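Local coordinates for MAGE domain-containing protein (Xenopus laevis, PDB 7DG2) that pairs, as the Nse3-type MAGE subunit, with Nse1 to bind and probably shape Nse4 within the Smc5/6 chromosome-maintenance complex, at residues B[97-109]-B[142-156]. Residues are numbered along the deposited sequence; the frame is centred on the assembly and turned at random.
Sequences SKLGLLMVILSLI and VKKLVTEEFVKQKYL
Helix 97-109, whose nearest CA pair to the other segment is Leu102 and Phe150, crosses helix 142-152 at -80° with the axes 11.5 Å apart. Leu102 works between two rings. Its CB lies over one face of Phe150, 3.8 Å from CZ, while Leu145 CG backs the opposite face near the rim, so the phenyl is clamped from both sides. With CG anti to the backbone N (chi1 171°), the isobutyl group swings CD2 over the face of Tyr155, a CH-pi contact 3.5 Å from the ring centroid and 19° off its normal. The Tyr155 hydroxyl is held beyond the contact, by Glu180 and by Arg64 of the Nse4 chain. Leu101 is a knob in the hole formed by Val142, Leu145, Val146 and Phe150, its CD2 meeting Leu145 CD2 tip to tip at 3.7 Å. This is core packing of the winged-helix type within the MAGE homology domain: a Schellman motif at Lys154 closes helix 142-152 and turns the chain into strand 156-160, whose first side chain, Leu156, packs on Ile105, Leu106 and Ile109. Ile105 CD1 also reaches Val146 CG2 end-on at 3.8 Å. The extended Lys98 chain passes obliquely over Leu145 CD1, and NZ meets the syn lone pair of Glu149 OE1 in a 2.8 Å salt bridge. A methionine in place of Lys98 would probably leave the Glu149 carboxylate without this positive mate.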
loop_
_atom_site.group_PDB
_atom_site.type_symbol
_atom_site.label_atom_id
_atom_site.label_comp_id
_atom_site.label_asym_id
_atom_site.label_seq_id
_atom_site.Cartn_x
_atom_site.Cartn_y
_atom_site.Cartn_z
ATOM N N SER B 97 -6.153 10.386 2.800
ATOM C CA SER B 97 -6.812 11.643 2.460
ATOM C C SER B 97 -7.993 11.422 1.519
ATOM O O SER B 97 -9.039 12.075 1.658
ATOM C CB SER B 97 -5.800 12.606 1.838
ATOM O OG SER B 97 -4.845 12.984 2.805
ATOM N N LYS B 98 -7.847 10.510 0.555
ATOM C CA LYS B 98 -8.939 10.253 -0.375
ATOM C C LYS B 98 -10.163 9.718 0.347
ATOM O O LYS B 98 -11.290 10.038 -0.037
ATOM C CB LYS B 98 -8.511 9.264 -1.458
ATOM C CG LYS B 98 -7.554 9.820 -2.499
ATOM C CD LYS B 98 -7.073 8.698 -3.404
ATOM C CE LYS B 98 -6.093 9.211 -4.440
ATOM N NZ LYS B 98 -5.758 8.141 -5.431
ATOM N N LEU B 99 -9.969 8.908 1.398
ATOM C CA LEU B 99 -11.127 8.391 2.118
ATOM C C LEU B 99 -11.833 9.495 2.892
ATOM O O LEU B 99 -13.059 9.456 3.041
ATOM C CB LEU B 99 -10.713 7.260 3.070
ATOM C CG LEU B 99 -11.894 6.453 3.597
ATOM C CD1 LEU B 99 -12.459 5.578 2.479
ATOM C CD2 LEU B 99 -11.488 5.616 4.774
ATOM N N GLY B 100 -11.078 10.479 3.395
ATOM C CA GLY B 100 -11.712 11.644 3.989
ATOM C C GLY B 100 -12.647 12.334 3.011
ATOM O O GLY B 100 -13.790 12.657 3.343
ATOM N N LEU B 101 -12.176 12.550 1.780
ATOM C CA LEU B 101 -13.020 13.192 0.774
ATOM C C LEU B 101 -14.227 12.324 0.444
ATOM O O LEU B 101 -15.364 12.809 0.394
ATOM C CB LEU B 101 -12.212 13.496 -0.488
ATOM C CG LEU B 101 -13.041 13.994 -1.671
ATOM C CD1 LEU B 101 -13.763 15.280 -1.318
ATOM C CD2 LEU B 101 -12.164 14.201 -2.899
ATOM N N LEU B 102 -14.002 11.026 0.235
ATOM C CA LEU B 102 -15.115 10.145 -0.093
ATOM C C LEU B 102 -16.157 10.143 1.011
ATOM O O LEU B 102 -17.366 10.161 0.738
ATOM C CB LEU B 102 -14.610 8.725 -0.353
ATOM C CG LEU B 102 -15.720 7.677 -0.500
ATOM C CD1 LEU B 102 -16.530 7.929 -1.765
ATOM C CD2 LEU B 102 -15.088 6.300 -0.528
ATOM N N MET B 103 -15.717 10.127 2.272
ATOM C CA MET B 103 -16.679 10.063 3.366
ATOM C C MET B 103 -17.562 11.308 3.401
ATOM O O MET B 103 -18.758 11.230 3.714
ATOM C CB MET B 103 -15.945 9.895 4.695
ATOM C CG MET B 103 -16.850 9.988 5.918
ATOM S SD MET B 103 -18.055 8.649 6.010
ATOM C CE MET B 103 -17.271 7.577 7.234
ATOM N N VAL B 104 -16.988 12.462 3.083
ATOM C CA VAL B 104 -17.769 13.695 3.038
ATOM C C VAL B 104 -18.833 13.605 1.950
ATOM O O VAL B 104 -19.985 14.018 2.147
ATOM C CB VAL B 104 -16.826 14.892 2.826
ATOM C CG1 VAL B 104 -17.614 16.147 2.496
ATOM C CG2 VAL B 104 -15.970 15.101 4.058
ATOM N N ILE B 105 -18.472 13.038 0.797
ATOM C CA ILE B 105 -19.424 12.878 -0.302
ATOM C C ILE B 105 -20.497 11.851 0.057
ATOM O O ILE B 105 -21.697 12.074 -0.158
ATOM C CB ILE B 105 -18.681 12.496 -1.598
ATOM C CG1 ILE B 105 -17.755 13.631 -2.035
ATOM C CG2 ILE B 105 -19.663 12.144 -2.707
ATOM C CD1 ILE B 105 -16.831 13.232 -3.192
ATOM N N LEU B 106 -20.086 10.700 0.603
ATOM C CA LEU B 106 -21.075 9.710 1.030
ATOM C C LEU B 106 -22.029 10.302 2.059
ATOM O O LEU B 106 -23.215 9.957 2.092
ATOM C CB LEU B 106 -20.383 8.477 1.623
ATOM C CG LEU B 106 -19.553 7.605 0.666
ATOM C CD1 LEU B 106 -18.818 6.523 1.456
ATOM C CD2 LEU B 106 -20.438 6.958 -0.383
ATOM N N SER B 107 -21.506 11.162 2.933
ATOM C CA SER B 107 -22.326 11.783 3.966
ATOM C C SER B 107 -23.430 12.627 3.350
ATOM O O SER B 107 -24.600 12.499 3.726
ATOM C CB SER B 107 -21.461 12.637 4.894
ATOM O OG SER B 107 -20.579 11.831 5.671
ATOM N N LEU B 108 -23.076 13.490 2.395
ATOM C CA LEU B 108 -24.084 14.349 1.773
ATOM C C LEU B 108 -25.154 13.511 1.089
ATOM O O LEU B 108 -26.356 13.749 1.261
ATOM C CB LEU B 108 -23.422 15.307 0.779
ATOM C CG LEU B 108 -24.416 16.261 0.091
ATOM C CD1 LEU B 108 -25.041 17.185 1.116
ATOM C CD2 LEU B 108 -23.763 17.064 -1.042
ATOM N N ILE B 109 -24.730 12.499 0.337
ATOM C CA ILE B 109 -25.675 11.654 -0.385
ATOM C C ILE B 109 -26.653 11.005 0.581
ATOM O O ILE B 109 -27.872 11.086 0.410
ATOM C CB ILE B 109 -24.918 10.600 -1.207
ATOM C CG1 ILE B 109 -24.077 11.257 -2.302
ATOM C CG2 ILE B 109 -25.893 9.553 -1.758
ATOM C CD1 ILE B 109 -23.132 10.272 -2.983
ATOM N N VAL B 142 -9.501 16.658 -9.142
ATOM C CA VAL B 142 -10.567 16.180 -8.261
ATOM C C VAL B 142 -11.797 15.763 -9.053
ATOM O O VAL B 142 -12.555 14.883 -8.619
ATOM C CB VAL B 142 -10.921 17.251 -7.213
ATOM C CG1 VAL B 142 -11.881 16.674 -6.183
ATOM C CG2 VAL B 142 -9.666 17.775 -6.538
ATOM N N LYS B 143 -12.031 16.391 -10.209
ATOM C CA LYS B 143 -13.089 15.941 -11.103
ATOM C C LYS B 143 -12.885 14.482 -11.492
ATOM O O LYS B 143 -13.828 13.683 -11.472
ATOM C CB LYS B 143 -13.132 16.826 -12.353
ATOM C CG LYS B 143 -14.107 16.345 -13.413
ATOM C CD LYS B 143 -15.550 16.674 -13.061
ATOM C CE LYS B 143 -16.445 16.510 -14.281
ATOM N NZ LYS B 143 -17.852 16.893 -14.009
ATOM N N LYS B 144 -11.652 14.120 -11.850
ATOM C CA LYS B 144 -11.375 12.737 -12.224
ATOM C C LYS B 144 -11.428 11.812 -11.011
ATOM O O LYS B 144 -11.909 10.678 -11.112
ATOM C CB LYS B 144 -10.017 12.641 -12.912
ATOM C CG LYS B 144 -9.757 11.290 -13.554
ATOM C CD LYS B 144 -8.675 11.375 -14.620
ATOM C CE LYS B 144 -7.373 11.870 -14.036
ATOM N NZ LYS B 144 -6.928 11.017 -12.899
ATOM N N LEU B 145 -10.922 12.268 -9.863
ATOM C CA LEU B 145 -10.973 11.443 -8.656
ATOM C C LEU B 145 -12.409 11.088 -8.299
ATOM O O LEU B 145 -12.719 9.923 -8.017
ATOM C CB LEU B 145 -10.295 12.171 -7.491
ATOM C CG LEU B 145 -10.385 11.478 -6.127
ATOM C CD1 LEU B 145 -9.713 10.117 -6.199
ATOM C CD2 LEU B 145 -9.749 12.341 -5.039
ATOM N N VAL B 146 -13.305 12.080 -8.324
ATOM C CA VAL B 146 -14.673 11.873 -7.849
ATOM C C VAL B 146 -15.547 11.190 -8.898
ATOM O O VAL B 146 -16.328 10.288 -8.569
ATOM C CB VAL B 146 -15.278 13.212 -7.388
ATOM C CG1 VAL B 146 -16.742 13.031 -7.048
ATOM C CG2 VAL B 146 -14.506 13.755 -6.174
ATOM N N THR B 147 -15.456 11.599 -10.171
ATOM C CA THR B 147 -16.365 11.079 -11.188
ATOM C C THR B 147 -15.829 9.859 -11.926
ATOM O O THR B 147 -16.602 9.194 -12.626
ATOM C CB THR B 147 -16.711 12.162 -12.229
ATOM O OG1 THR B 147 -15.550 12.480 -13.009
ATOM C CG2 THR B 147 -17.221 13.410 -11.540
ATOM N N GLU B 148 -14.542 9.544 -11.798
ATOM C CA GLU B 148 -13.972 8.389 -12.483
ATOM C C GLU B 148 -13.379 7.391 -11.498
ATOM O O GLU B 148 -13.843 6.249 -11.441
ATOM C CB GLU B 148 -12.915 8.845 -13.511
ATOM C CG GLU B 148 -13.479 9.780 -14.590
ATOM C CD GLU B 148 -12.458 10.163 -15.658
ATOM O OE1 GLU B 148 -11.476 9.416 -15.863
ATOM O OE2 GLU B 148 -12.645 11.220 -16.294
ATOM N N GLU B 149 -12.393 7.797 -10.697
ATOM C CA GLU B 149 -11.708 6.849 -9.821
ATOM C C GLU B 149 -12.664 6.245 -8.799
ATOM O O GLU B 149 -12.762 5.017 -8.680
ATOM C CB GLU B 149 -10.533 7.530 -9.120
ATOM C CG GLU B 149 -9.776 6.615 -8.148
ATOM C CD GLU B 149 -8.446 7.212 -7.698
ATOM O OE1 GLU B 149 -7.996 6.926 -6.565
ATOM O OE2 GLU B 149 -7.855 7.981 -8.484
ATOM N N PHE B 150 -13.377 7.092 -8.048
ATOM C CA PHE B 150 -14.341 6.574 -7.073
ATOM C C PHE B 150 -15.431 5.747 -7.743
ATOM O O PHE B 150 -15.977 4.827 -7.131
ATOM C CB PHE B 150 -14.984 7.715 -6.283
ATOM C CG PHE B 150 -14.080 8.377 -5.274
ATOM C CD1 PHE B 150 -12.911 7.766 -4.830
ATOM C CD2 PHE B 150 -14.431 9.610 -4.740
ATOM C CE1 PHE B 150 -12.110 8.384 -3.879
ATOM C CE2 PHE B 150 -13.631 10.243 -3.800
ATOM C CZ PHE B 150 -12.469 9.624 -3.362
ATOM N N VAL B 151 -15.761 6.052 -8.998
ATOM C CA VAL B 151 -16.836 5.339 -9.673
ATOM C C VAL B 151 -16.370 3.965 -10.146
ATOM O O VAL B 151 -17.088 2.968 -9.978
ATOM C CB VAL B 151 -17.381 6.208 -10.826
ATOM C CG1 VAL B 151 -18.419 5.447 -11.612
ATOM C CG2 VAL B 151 -18.008 7.465 -10.251
ATOM N N LYS B 152 -15.158 3.884 -10.709
ATOM C CA LYS B 152 -14.619 2.595 -11.140
ATOM C C LYS B 152 -14.315 1.685 -9.957
ATOM O O LYS B 152 -14.359 0.456 -10.089
ATOM C CB LYS B 152 -13.369 2.812 -11.984
ATOM C CG LYS B 152 -13.673 3.431 -13.344
ATOM C CD LYS B 152 -12.580 4.381 -13.777
ATOM C CE LYS B 152 -11.228 3.704 -13.810
ATOM N NZ LYS B 152 -10.146 4.696 -14.112
ATOM N N GLN B 153 -14.017 2.266 -8.799
ATOM C CA GLN B 153 -13.876 1.484 -7.575
ATOM C C GLN B 153 -15.215 1.042 -7.008
ATOM O O GLN B 153 -15.236 0.237 -6.064
ATOM C CB GLN B 153 -13.099 2.301 -6.539
ATOM C CG GLN B 153 -11.646 2.532 -6.950
ATOM C CD GLN B 153 -10.919 3.502 -6.017
ATOM O OE1 GLN B 153 -11.525 4.417 -5.450
ATOM N NE2 GLN B 153 -9.616 3.302 -5.858
ATOM N N LYS B 154 -16.330 1.531 -7.572
ATOM C CA LYS B 154 -17.691 1.258 -7.109
ATOM C C LYS B 154 -17.979 1.851 -5.733
ATOM O O LYS B 154 -18.899 1.394 -5.047
ATOM C CB LYS B 154 -18.014 -0.239 -7.088
ATOM C CG LYS B 154 -17.696 -0.960 -8.380
ATOM C CD LYS B 154 -18.473 -0.402 -9.531
ATOM C CE LYS B 154 -18.472 -1.403 -10.683
ATOM N NZ LYS B 154 -19.189 -0.860 -11.863
ATOM N N TYR B 155 -17.220 2.869 -5.315
ATOM C CA TYR B 155 -17.624 3.619 -4.129
ATOM C C TYR B 155 -18.824 4.504 -4.419
ATOM O O TYR B 155 -19.657 4.723 -3.540
ATOM C CB TYR B 155 -16.480 4.487 -3.614
ATOM C CG TYR B 155 -15.452 3.758 -2.786
ATOM C CD1 TYR B 155 -15.811 3.121 -1.606
ATOM C CD2 TYR B 155 -14.109 3.761 -3.159
ATOM C CE1 TYR B 155 -14.858 2.479 -0.820
ATOM C CE2 TYR B 155 -13.159 3.117 -2.399
ATOM C CZ TYR B 155 -13.533 2.491 -1.231
ATOM O OH TYR B 155 -12.570 1.845 -0.489
ATOM N N LEU B 156 -18.929 5.017 -5.642
ATOM C CA LEU B 156 -20.028 5.888 -6.022
ATOM C C LEU B 156 -20.620 5.421 -7.343
ATOM O O LEU B 156 -19.937 4.807 -8.167
ATOM C CB LEU B 156 -19.558 7.336 -6.173
ATOM C CG LEU B 156 -18.947 8.035 -4.953
ATOM C CD1 LEU B 156 -18.362 9.381 -5.347
ATOM C CD2 LEU B 156 -19.975 8.187 -3.844
#